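PDB 2RFQ: flavin-dependent monooxygenase, oxygenase subunit HsaA from Rhodococcus sp., which catalyses the FMNH2- and O2-dependent ortho-hydroxylation of the phenolic secosteroid 3-HSA to the catechol 3,4-DHSA during bacterial breakdown of cholesterol. Local coordinates for residues R26-E29 with T30-R34; A333-S336 with I337-F341; L355-F358 with W359-H363. All coordinates share one frame; numbering follows the deposited sequence.

Interaction 1 (R26-E29 with T30-R34); sequences RAQE and TEDLR
Thr30 and Arg26 illustrate how a helix can use one carbonyl twice: Arg26 O accepts the backbone N-H of Thr30 at 2.8 Å between O and N, and also its hydroxyl, with OG1 3.0 Å from the same oxygen. The hydroxyl comes from above the carbonyl plane, 54° out of it. This buried side is tight; Thr30 CB also rests 3.4 Å from Arg26 O, and the residue packs on Ile36 and Pro37.

A polar flank begins at Gln28. A bend at chi2 (57°) turns the amide along the helix towards Asp32, and NE2 bonds Asp32 OD1 at 2.8 Å; the donor lies above the carboxylate plane, while the oxygen sits almost in the plane of the amide. The other end of the amide, OE1, and nearby Glu31 OE1 are both acceptors, a closeness probably eased by Arg357, whose NH2 bonds Gln28 OE1 and whose NE makes a salt bridge to Glu31 OE1. A water adds weak bonds to Gln28 NE2 and Glu31 OE2.

The solvent side is looser. Glu29 and Leu33 lie side by side, with CG of the glutamate 3.6 Å from CD1 of the leucine. Beyond them Arg34, at positive phi, leaves the helix in a Schellman motif.

In the fold, this short helix 27-33 lies against helix 354-365 through Arg357, while Arg26 reaches Asp39 and Ser40 of helix 38-47, and Arg34 bridges to Asp180, just beyond strand 177-179.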
ATOM      1  N   ARG A  26      -4.889 -21.230 -27.705  1.00 10.62           N
ATOM      2  CA  ARG A  26      -6.055 -20.593 -28.285  1.00 10.41           C
ATOM      3  C   ARG A  26      -6.408 -19.266 -27.632  1.00 10.73           C
ATOM      4  O   ARG A  26      -7.377 -18.621 -28.053  1.00 10.30           O
ATOM      5  CB  ARG A  26      -7.278 -21.506 -28.151  1.00 10.57           C
ATOM      6  CG  ARG A  26      -7.152 -22.815 -28.898  1.00 13.93           C
ATOM      7  CD  ARG A  26      -8.478 -23.503 -28.827  1.00 15.50           C
ATOM      8  NE  ARG A  26      -8.510 -24.611 -29.778  1.00 18.98           N
ATOM      9  CZ  ARG A  26      -9.216 -25.725 -29.606  1.00 21.57           C
ATOM     10  NH1 ARG A  26      -9.981 -25.885 -28.536  1.00 18.65           N
ATOM     11  NH2 ARG A  26      -9.167 -26.678 -30.530  1.00 22.71           N
ATOM     12  N   ALA A  27      -5.673 -18.875 -26.587  1.00  9.55           N
ATOM     13  CA  ALA A  27      -6.080 -17.665 -25.831  1.00  9.29           C
ATOM     14  C   ALA A  27      -6.229 -16.399 -26.704  1.00  9.73           C
ATOM     15  O   ALA A  27      -7.192 -15.646 -26.509  1.00  9.07           O
ATOM     16  CB  ALA A  27      -5.162 -17.425 -24.649  1.00  9.53           C
ATOM     17  N   GLN A  28      -5.309 -16.147 -27.656  1.00 10.74           N
ATOM     18  CA  GLN A  28      -5.470 -14.917 -28.468  1.00 10.71           C
ATOM     19  C   GLN A  28      -6.671 -15.037 -29.378  1.00 10.13           C
ATOM     20  O   GLN A  28      -7.442 -14.101 -29.530  1.00 10.26           O
ATOM     21  CB  GLN A  28      -4.224 -14.498 -29.287  1.00 11.99           C
ATOM     22  CG  GLN A  28      -4.419 -13.069 -29.897  1.00 12.47           C
ATOM     23  CD  GLN A  28      -4.723 -11.968 -28.828  1.00 15.33           C
ATOM     24  OE1 GLN A  28      -4.071 -11.903 -27.807  1.00 17.83           O
ATOM     25  NE2 GLN A  28      -5.694 -11.106 -29.100  1.00 17.91           N
ATOM     26  N   GLU A  29      -6.839 -16.209 -29.993  1.00  9.47           N
ATOM     27  CA  GLU A  29      -7.985 -16.412 -30.857  1.00  9.17           C
ATOM     28  C   GLU A  29      -9.301 -16.216 -30.088  1.00  8.95           C
ATOM     29  O   GLU A  29     -10.253 -15.594 -30.584  1.00  8.74           O
ATOM     30  CB  GLU A  29      -7.940 -17.803 -31.503  1.00  9.27           C
ATOM     31  CG  GLU A  29      -9.036 -17.996 -32.544  1.00  8.80           C
ATOM     32  CD  GLU A  29      -8.793 -19.185 -33.464  1.00  8.28           C
ATOM     33  OE1 GLU A  29      -7.632 -19.387 -33.874  1.00 10.77           O
ATOM     34  OE2 GLU A  29      -9.784 -19.845 -33.827  1.00  9.14           O
ATOM     35  N   THR A  30      -9.349 -16.756 -28.875  1.00  8.46           N
ATOM     36  CA  THR A  30     -10.523 -16.619 -28.030  1.00  8.51           C
ATOM     37  C   THR A  30     -10.822 -15.138 -27.772  1.00  9.18           C
ATOM     38  O   THR A  30     -11.966 -14.706 -27.867  1.00 10.23           O
ATOM     39  CB  THR A  30     -10.288 -17.376 -26.711  1.00  9.11           C
ATOM     40  OG1 THR A  30     -10.160 -18.767 -27.038  1.00  9.21           O
ATOM     41  CG2 THR A  30     -11.461 -17.162 -25.725  1.00  9.93           C
ATOM     42  N   GLU A  31      -9.794 -14.349 -27.468  1.00  9.74           N
ATOM     43  CA  GLU A  31      -9.999 -12.906 -27.322  1.00 10.06           C
ATOM     44  C   GLU A  31     -10.514 -12.273 -28.619  1.00 10.05           C
ATOM     45  O   GLU A  31     -11.478 -11.521 -28.615  1.00 10.40           O
ATOM     46  CB  GLU A  31      -8.683 -12.219 -27.002  1.00 11.03           C
ATOM     47  CG  GLU A  31      -8.284 -12.183 -25.582  1.00 13.88           C
ATOM     48  CD  GLU A  31      -7.372 -10.981 -25.376  1.00 15.54           C
ATOM     49  OE1 GLU A  31      -6.183 -11.104 -25.697  1.00 14.94           O
ATOM     50  OE2 GLU A  31      -7.856  -9.915 -24.946  1.00 13.67           O
ATOM     51  N   ASP A  32      -9.831 -12.572 -29.725  1.00 10.27           N
ATOM     52  CA  ASP A  32     -10.152 -11.953 -31.019  1.00 11.16           C
ATOM     53  C   ASP A  32     -11.565 -12.238 -31.483  1.00 10.61           C
ATOM     54  O   ASP A  32     -12.241 -11.376 -32.076  1.00 12.35           O
ATOM     55  CB  ASP A  32      -9.145 -12.434 -32.072  1.00 11.30           C
ATOM     56  CG  ASP A  32      -7.747 -11.852 -31.872  1.00 13.81           C
ATOM     57  OD1 ASP A  32      -7.586 -10.841 -31.141  1.00 16.31           O
ATOM     58  OD2 ASP A  32      -6.794 -12.411 -32.444  1.00 16.44           O
ATOM     59  N   LEU A  33     -12.035 -13.465 -31.241  1.00  9.82           N
ATOM     60  CA  LEU A  33     -13.396 -13.849 -31.642  1.00 10.39           C
ATOM     61  C   LEU A  33     -14.456 -13.458 -30.606  1.00 10.10           C
ATOM     62  O   LEU A  33     -15.650 -13.594 -30.856  1.00 11.05           O
ATOM     63  CB  LEU A  33     -13.456 -15.351 -31.891  1.00  9.86           C
ATOM     64  CG  LEU A  33     -12.531 -15.840 -32.983  1.00 11.31           C
ATOM     65  CD1 LEU A  33     -12.517 -17.371 -32.984  1.00 13.63           C
ATOM     66  CD2 LEU A  33     -13.065 -15.289 -34.305  1.00 13.25           C
ATOM     67  N   ARG A  34     -14.009 -13.002 -29.424  1.00  9.76           N
ATOM     68  CA  ARG A  34     -14.940 -12.573 -28.343  1.00 10.71           C
ATOM     69  C   ARG A  34     -15.898 -13.698 -27.889  1.00 10.61           C
ATOM     70  O   ARG A  34     -17.035 -13.447 -27.470  1.00 10.81           O
ATOM     71  CB  ARG A  34     -15.726 -11.316 -28.760  1.00 11.16           C
ATOM     72  CG  ARG A  34     -14.823 -10.108 -29.133  1.00 12.21           C
ATOM     73  CD  ARG A  34     -15.702  -8.873 -29.536  1.00 13.43           C
ATOM     74  NE  ARG A  34     -16.587  -9.173 -30.670  1.00 12.79           N
ATOM     75  CZ  ARG A  34     -17.918  -9.310 -30.602  1.00 15.22           C
ATOM     76  NH1 ARG A  34     -18.586  -9.118 -29.462  1.00 15.23           N
ATOM     77  NH2 ARG A  34     -18.610  -9.628 -31.705  1.00 18.01           N
TER
HETATM   78  O   HOH W   1      -7.280  -8.597 -27.384  1.00 22.61           O

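Interaction 2 (A333-S336 with I337-F341); sequences AISS and IDKLF
Asp338 holds CG anti to its own carbonyl carbon (chi1 -75°), and Ile334 sets CG2 anti to its backbone N; together these torsions lay carboxylate and methyl side by side, OD2 4.0 Å from Ile334 CG2. Asp338 CG also lies 3.2 Å from Ile334 O, the oxygen that takes the Asp338 N-H at 2.8 Å from N. The carboxylate is directed to a neighbour, and OD1 bonds His363 NE2 on helix 354-365. With an alanine here, His363 would probably be left without its acceptor, and a gap would open beside Ile334 CG2.

On another face, Lys339 is extended until a bend at chi4 (56°) turns NZ back over the preceding turn. It comes 2.8 Å from Ser335 OG, but the angle is too poor for a hydrogen bond. NZ instead donates to a water, 2.8 Å away, which in turn donates to Ser336 OG. That hydroxyl also bonds Arg332 O, one turn back in the helix.

Ile337 and Leu340 face helix 233-266, and Ser336 meets helix 277-309. The helix is thus packed among helices 233-266, 277-309 and 354-365, consistent with the C-terminal helical bundle of the acyl-CoA dehydrogenase fold.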
ATOM      1  N   ALA A 333      -5.160 -11.348  -5.751  1.00  6.88           N
ATOM      2  CA  ALA A 333      -4.844 -11.860  -7.089  1.00  7.69           C
ATOM      3  C   ALA A 333      -4.523 -10.710  -8.044  1.00  7.84           C
ATOM      4  O   ALA A 333      -3.503 -10.743  -8.759  1.00  8.37           O
ATOM      5  CB  ALA A 333      -5.967 -12.729  -7.609  1.00  7.81           C
ATOM      6  N   ILE A 334      -5.365  -9.685  -8.052  1.00  7.71           N
ATOM      7  CA  ILE A 334      -5.151  -8.536  -8.954  1.00  9.39           C
ATOM      8  C   ILE A 334      -3.891  -7.758  -8.557  1.00  9.26           C
ATOM      9  O   ILE A 334      -3.094  -7.388  -9.421  1.00  9.34           O
ATOM     10  CB  ILE A 334      -6.389  -7.643  -8.991  1.00 10.24           C
ATOM     11  CG1 ILE A 334      -7.544  -8.443  -9.611  1.00 11.52           C
ATOM     12  CG2 ILE A 334      -6.120  -6.400  -9.822  1.00 11.40           C
ATOM     13  CD1 ILE A 334      -8.917  -7.837  -9.403  1.00 12.54           C
ATOM     14  N   SER A 335      -3.711  -7.495  -7.262  1.00  9.21           N
ATOM     15  CA  SER A 335      -2.488  -6.807  -6.808  1.00  9.91           C
ATOM     16  C   SER A 335      -1.228  -7.547  -7.250  1.00  9.28           C
ATOM     17  O   SER A 335      -0.241  -6.933  -7.671  1.00  8.87           O
ATOM     18  CB  SER A 335      -2.531  -6.653  -5.296  1.00 10.80           C
ATOM     19  OG  SER A 335      -1.357  -6.037  -4.786  1.00 15.63           O
ATOM     20  N   SER A 336      -1.274  -8.878  -7.170  1.00  8.60           N
ATOM     21  CA  SER A 336      -0.140  -9.712  -7.551  1.00  8.22           C
ATOM     22  C   SER A 336       0.117  -9.660  -9.052  1.00  8.07           C
ATOM     23  O   SER A 336       1.273  -9.523  -9.483  1.00  8.05           O
ATOM     24  CB  SER A 336      -0.399 -11.127  -7.072  1.00  8.66           C
ATOM     25  OG  SER A 336      -0.500 -11.097  -5.636  1.00  7.74           O
ATOM     26  N   ILE A 337      -0.948  -9.740  -9.852  1.00  7.20           N
ATOM     27  CA  ILE A 337      -0.782  -9.640 -11.320  1.00  7.70           C
ATOM     28  C   ILE A 337      -0.202  -8.253 -11.646  1.00  7.51           C
ATOM     29  O   ILE A 337       0.716  -8.111 -12.486  1.00  7.59           O
ATOM     30  CB  ILE A 337      -2.120  -9.848 -12.066  1.00  7.91           C
ATOM     31  CG1 ILE A 337      -2.568 -11.299 -11.876  1.00  8.77           C
ATOM     32  CG2 ILE A 337      -1.942  -9.545 -13.574  1.00  8.58           C
ATOM     33  CD1 ILE A 337      -4.003 -11.516 -12.220  1.00  9.68           C
ATOM     34  N   ASP A 338      -0.728  -7.227 -10.979  1.00  8.11           N
ATOM     35  CA  ASP A 338      -0.234  -5.865 -11.197  1.00  8.53           C
ATOM     36  C   ASP A 338       1.275  -5.773 -10.940  1.00  8.48           C
ATOM     37  O   ASP A 338       2.014  -5.167 -11.757  1.00  9.33           O
ATOM     38  CB  ASP A 338      -0.989  -4.865 -10.317  1.00  8.54           C
ATOM     39  CG  ASP A 338      -2.393  -4.583 -10.836  1.00  9.71           C
ATOM     40  OD1 ASP A 338      -2.759  -5.125 -11.897  1.00  9.55           O
ATOM     41  OD2 ASP A 338      -3.137  -3.822 -10.187  1.00 12.22           O
ATOM     42  N   LYS A 339       1.732  -6.377  -9.834  1.00  8.00           N
ATOM     43  CA  LYS A 339       3.146  -6.363  -9.486  1.00  9.09           C
ATOM     44  C   LYS A 339       3.954  -7.010 -10.602  1.00  8.55           C
ATOM     45  O   LYS A 339       5.005  -6.486 -10.992  1.00  9.10           O
ATOM     46  CB  LYS A 339       3.422  -7.113  -8.168  1.00  9.52           C
ATOM     47  CG  LYS A 339       2.916  -6.445  -6.917  1.00 10.78           C
ATOM     48  CD  LYS A 339       3.293  -7.308  -5.687  1.00 10.77           C
ATOM     49  CE  LYS A 339       2.847  -6.666  -4.373  1.00 14.37           C
ATOM     50  NZ  LYS A 339       1.361  -6.348  -4.323  1.00 16.28           N
ATOM     51  N   LEU A 340       3.466  -8.146 -11.110  1.00  8.02           N
ATOM     52  CA  LEU A 340       4.226  -8.908 -12.120  1.00  8.29           C
ATOM     53  C   LEU A 340       4.263  -8.145 -13.447  1.00  8.53           C
ATOM     54  O   LEU A 340       5.328  -8.045 -14.099  1.00  9.08           O
ATOM     55  CB  LEU A 340       3.643 -10.308 -12.336  1.00  9.07           C
ATOM     56  CG  LEU A 340       3.628 -11.163 -11.065  1.00 10.14           C
ATOM     57  CD1 LEU A 340       2.815 -12.452 -11.259  1.00 14.40           C
ATOM     58  CD2 LEU A 340       5.045 -11.487 -10.665  1.00 15.35           C
ATOM     59  N   PHE A 341       3.113  -7.608 -13.843  1.00  7.83           N
ATOM     60  CA  PHE A 341       3.017  -6.884 -15.111  1.00  8.45           C
ATOM     61  C   PHE A 341       3.938  -5.657 -15.058  1.00  8.69           C
ATOM     62  O   PHE A 341       4.696  -5.381 -16.004  1.00  8.84           O
ATOM     63  CB  PHE A 341       1.543  -6.505 -15.343  1.00  7.67           C
ATOM     64  CG  PHE A 341       1.302  -5.658 -16.562  1.00  8.17           C
ATOM     65  CD1 PHE A 341       1.624  -6.116 -17.824  1.00  8.50           C
ATOM     66  CD2 PHE A 341       0.746  -4.384 -16.430  1.00  8.43           C
ATOM     67  CE1 PHE A 341       1.381  -5.316 -18.966  1.00  8.43           C
ATOM     68  CE2 PHE A 341       0.500  -3.580 -17.566  1.00  7.68           C
ATOM     69  CZ  PHE A 341       0.834  -4.054 -18.833  1.00  9.75           C
TER
HETATM   70  O   HOH W   2       0.640  -9.034  -4.145  1.00 14.27           O

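Interaction 3 (L355-F358 with W359-H363); sequences LQRF and WRDAH. With 1PS (3-pyridinium-1-ylpropane-1-sulfonate), chain E.
From Leu355 to Ala362 the backbone is regular alpha helix, each N-H of residues 359 to 362 returning to the carbonyl four places earlier, as in the 2.8 Å bond from Asp361 N to Arg357 O. This is helix 354-365 of the C-terminal helical bundle of the acyl-CoA dehydrogenase fold, and it shows how a short length of helix can serve a ligand, a subunit interface and a cluster of charges.

The main side-chain grip is that of Arg360 on Gln356. The glutamine puts CG in the crowded position between its backbone N and carbonyl carbon (chi1 54°), which brings the amide alongside the arginine. NE and NH2 both bond OE1, each at 3.0 Å from that oxygen, reaching it from the same face of the amide; OE1 lies at the guanidinium edge, and the two planes are 28° apart. Thr353 O takes the amide's NE2, which helps to fix its rotation. Arg360 NH1 in turn meets Val185 O and Glu31 OE2.

Arg357 turns its head towards the same acid, and towards Gln28, while its CG lies 3.6 Å from Asp361 OD2. The Asp361 carboxylate is directed to Leu187 N.

Trp359 has Gln356 O at its ring edge, 3.9 Å from CE3. Its ring stacks on Phe341 of the same chain and on Trp359 of a second subunit, whose His363 meets it edge-to-face.

At the start of the helix, where the dipole would favour an anion, the bound pyridinium propanesulfonate meets the backbone: Leu355 N donates to sulfonate O3 at 3.0 Å with an N-H...O angle of 145°, and Leu355 CB lies 3.4 Å from that same oxygen.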
ATOM      1  N   LEU A 355       0.839 -12.185 -20.387  1.00  6.87           N
ATOM      2  CA  LEU A 355       0.756 -11.483 -19.104  1.00  7.21           C
ATOM      3  C   LEU A 355      -0.176 -10.263 -19.175  1.00  6.98           C
ATOM      4  O   LEU A 355      -0.996 -10.042 -18.233  1.00  8.16           O
ATOM      5  CB  LEU A 355       2.140 -11.131 -18.588  1.00  8.00           C
ATOM      6  CG  LEU A 355       2.258 -10.356 -17.285  1.00  7.53           C
ATOM      7  CD1 LEU A 355       1.642 -11.122 -16.098  1.00  8.37           C
ATOM      8  CD2 LEU A 355       3.755 -10.084 -17.003  1.00  7.60           C
ATOM      9  N   GLN A 356      -0.068  -9.464 -20.249  1.00  7.31           N
ATOM     10  CA  GLN A 356      -0.963  -8.304 -20.401  1.00  6.70           C
ATOM     11  C   GLN A 356      -2.429  -8.762 -20.514  1.00  6.84           C
ATOM     12  O   GLN A 356      -3.338  -8.032 -20.106  1.00  6.99           O
ATOM     13  CB  GLN A 356      -0.574  -7.400 -21.574  1.00  7.14           C
ATOM     14  CG  GLN A 356      -0.455  -8.119 -22.910  1.00  7.81           C
ATOM     15  CD  GLN A 356      -1.778  -8.190 -23.689  1.00  9.99           C
ATOM     16  OE1 GLN A 356      -2.587  -7.260 -23.651  1.00  8.56           O
ATOM     17  NE2 GLN A 356      -1.970  -9.283 -24.457  1.00  9.24           N
ATOM     18  N   ARG A 357      -2.645  -9.952 -21.090  1.00  6.32           N
ATOM     19  CA  ARG A 357      -4.013 -10.501 -21.175  1.00  6.38           C
ATOM     20  C   ARG A 357      -4.562 -10.865 -19.798  1.00  6.87           C
ATOM     21  O   ARG A 357      -5.701 -10.516 -19.481  1.00  6.91           O
ATOM     22  CB  ARG A 357      -4.064 -11.709 -22.113  1.00  6.53           C
ATOM     23  CG  ARG A 357      -5.494 -12.030 -22.539  1.00  6.92           C
ATOM     24  CD  ARG A 357      -5.534 -13.303 -23.337  1.00  8.27           C
ATOM     25  NE  ARG A 357      -4.794 -13.157 -24.585  1.00 10.07           N
ATOM     26  CZ  ARG A 357      -3.646 -13.766 -24.863  1.00  9.98           C
ATOM     27  NH1 ARG A 357      -3.091 -14.597 -23.988  1.00  9.42           N
ATOM     28  NH2 ARG A 357      -3.064 -13.556 -26.044  1.00 10.21           N
ATOM     29  N   PHE A 358      -3.778 -11.587 -18.981  1.00  6.50           N
ATOM     30  CA  PHE A 358      -4.224 -11.907 -17.624  1.00  6.29           C
ATOM     31  C   PHE A 358      -4.501 -10.634 -16.845  1.00  7.09           C
ATOM     32  O   PHE A 358      -5.437 -10.576 -16.048  1.00  7.39           O
ATOM     33  CB  PHE A 358      -3.151 -12.711 -16.909  1.00  6.28           C
ATOM     34  CG  PHE A 358      -3.061 -14.166 -17.355  1.00  6.87           C
ATOM     35  CD1 PHE A 358      -4.175 -15.026 -17.264  1.00  9.21           C
ATOM     36  CD2 PHE A 358      -1.843 -14.684 -17.805  1.00  6.77           C
ATOM     37  CE1 PHE A 358      -4.066 -16.380 -17.633  1.00  8.53           C
ATOM     38  CE2 PHE A 358      -1.724 -16.028 -18.204  1.00  7.86           C
ATOM     39  CZ  PHE A 358      -2.840 -16.883 -18.097  1.00  7.52           C
ATOM     40  N   TRP A 359      -3.678  -9.610 -17.092  1.00  6.76           N
ATOM     41  CA  TRP A 359      -3.824  -8.304 -16.420  1.00  7.03           C
ATOM     42  C   TRP A 359      -5.171  -7.677 -16.768  1.00  6.52           C
ATOM     43  O   TRP A 359      -5.953  -7.355 -15.876  1.00  6.37           O
ATOM     44  CB  TRP A 359      -2.621  -7.405 -16.811  1.00  7.01           C
ATOM     45  CG  TRP A 359      -2.623  -6.018 -16.251  1.00  5.88           C
ATOM     46  CD1 TRP A 359      -2.519  -5.638 -14.928  1.00  7.91           C
ATOM     47  CD2 TRP A 359      -2.745  -4.820 -17.009  1.00  7.59           C
ATOM     48  NE1 TRP A 359      -2.563  -4.254 -14.827  1.00  8.21           N
ATOM     49  CE2 TRP A 359      -2.701  -3.730 -16.088  1.00  7.98           C
ATOM     50  CE3 TRP A 359      -2.884  -4.554 -18.378  1.00  8.37           C
ATOM     51  CZ2 TRP A 359      -2.763  -2.386 -16.514  1.00  9.48           C
ATOM     52  CZ3 TRP A 359      -2.958  -3.210 -18.800  1.00  9.53           C
ATOM     53  CH2 TRP A 359      -2.919  -2.162 -17.874  1.00  9.12           C
ATOM     54  N   ARG A 360      -5.467  -7.541 -18.063  1.00  6.66           N
ATOM     55  CA  ARG A 360      -6.759  -6.961 -18.463  1.00  5.86           C
ATOM     56  C   ARG A 360      -7.922  -7.816 -18.019  1.00  5.95           C
ATOM     57  O   ARG A 360      -8.956  -7.305 -17.545  1.00  6.19           O
ATOM     58  CB  ARG A 360      -6.800  -6.774 -19.971  1.00  6.21           C
ATOM     59  CG  ARG A 360      -5.878  -5.615 -20.419  1.00  7.40           C
ATOM     60  CD  ARG A 360      -5.943  -5.421 -21.940  1.00  8.07           C
ATOM     61  NE  ARG A 360      -5.344  -6.541 -22.676  1.00  8.46           N
ATOM     62  CZ  ARG A 360      -6.020  -7.515 -23.288  1.00  8.06           C
ATOM     63  NH1 ARG A 360      -7.357  -7.554 -23.266  1.00  9.13           N
ATOM     64  NH2 ARG A 360      -5.359  -8.474 -23.919  1.00 10.29           N
ATOM     65  N   ASP A 361      -7.748  -9.130 -18.157  1.00  6.89           N
ATOM     66  CA  ASP A 361      -8.807 -10.079 -17.772  1.00  6.29           C
ATOM     67  C   ASP A 361      -9.182  -9.993 -16.280  1.00  6.80           C
ATOM     68  O   ASP A 361     -10.375 -10.008 -15.929  1.00  7.19           O
ATOM     69  CB  ASP A 361      -8.379 -11.500 -18.129  1.00  7.84           C
ATOM     70  CG  ASP A 361      -8.472 -11.798 -19.627  1.00  8.08           C
ATOM     71  OD1 ASP A 361      -8.967 -10.967 -20.420  1.00  7.06           O
ATOM     72  OD2 ASP A 361      -7.998 -12.889 -20.038  1.00  8.15           O
ATOM     73  N   ALA A 362      -8.162  -9.935 -15.418  1.00  6.35           N
ATOM     74  CA  ALA A 362      -8.394  -9.866 -13.953  1.00  6.92           C
ATOM     75  C   ALA A 362      -9.073  -8.555 -13.606  1.00  7.31           C
ATOM     76  O   ALA A 362     -10.012  -8.521 -12.803  1.00  7.07           O
ATOM     77  CB  ALA A 362      -7.073 -10.038 -13.178  1.00  7.18           C
ATOM     78  N   HIS A 363      -8.637  -7.464 -14.244  1.00  6.28           N
ATOM     79  CA  HIS A 363      -9.261  -6.174 -13.949  1.00  7.27           C
ATOM     80  C   HIS A 363     -10.701  -6.110 -14.438  1.00  7.36           C
ATOM     81  O   HIS A 363     -11.555  -5.421 -13.850  1.00  7.96           O
ATOM     82  CB  HIS A 363      -8.407  -5.030 -14.495  1.00  7.13           C
ATOM     83  CG  HIS A 363      -7.238  -4.722 -13.631  1.00  7.62           C
ATOM     84  ND1 HIS A 363      -7.325  -3.884 -12.534  1.00  7.78           N
ATOM     85  CD2 HIS A 363      -5.968  -5.194 -13.652  1.00  8.24           C
ATOM     86  CE1 HIS A 363      -6.144  -3.828 -11.936  1.00  8.82           C
ATOM     87  NE2 HIS A 363      -5.308  -4.620 -12.589  1.00  7.11           N
TER
HETATM   88  N1  1PS E 392       7.030 -11.480 -24.702  1.00 33.19           N
HETATM   89  C1  1PS E 392       6.952 -10.330 -25.414  1.00 33.64           C
HETATM   90  C2  1PS E 392       6.970 -10.352 -26.810  1.00 34.01           C
HETATM   91  C3  1PS E 392       7.137 -12.675 -25.319  1.00 33.84           C
HETATM   92  C4  1PS E 392       7.166 -12.755 -26.715  1.00 34.70           C
HETATM   93  C5  1PS E 392       7.077 -11.579 -27.466  1.00 33.90           C
HETATM   94  C6  1PS E 392       7.014 -11.442 -23.227  1.00 32.18           C
HETATM   95  C7  1PS E 392       5.640 -11.051 -22.681  1.00 28.26           C
HETATM   96  C8  1PS E 392       5.591 -11.184 -21.159  1.00 27.58           C
HETATM   97  S1  1PS E 392       5.078 -12.707 -20.666  1.00 29.07           S
HETATM   98  O1  1PS E 392       5.340 -12.740 -19.202  1.00 23.44           O
HETATM   99  O2  1PS E 392       5.856 -13.793 -21.320  1.00 28.85           O
HETATM  100  O3  1PS E 392       3.642 -12.879 -21.052  1.00 22.05           O

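All three contacts are made between successive turns of one helix, yet their chemistry follows their place. The touching residues of interaction 3 are all buried, and it joins the other two: its centre lies 13 Å from that of interaction 1 and 9 Å from that of interaction 2, which do not touch each other. Towards interaction 1, partly exposed and in the N-terminal domain, the link is polar: salt bridges from two arginines to Glu31 and a hydrogen bond to Gln28. Towards interaction 2, on the preceding helix of the same C-terminal domain, it is an aspartate-histidine bond with aromatic stacking and aliphatic packing. Interaction 3 alone holds the ligand and has more second-subunit contacts than interaction 2, which makes them through one residue.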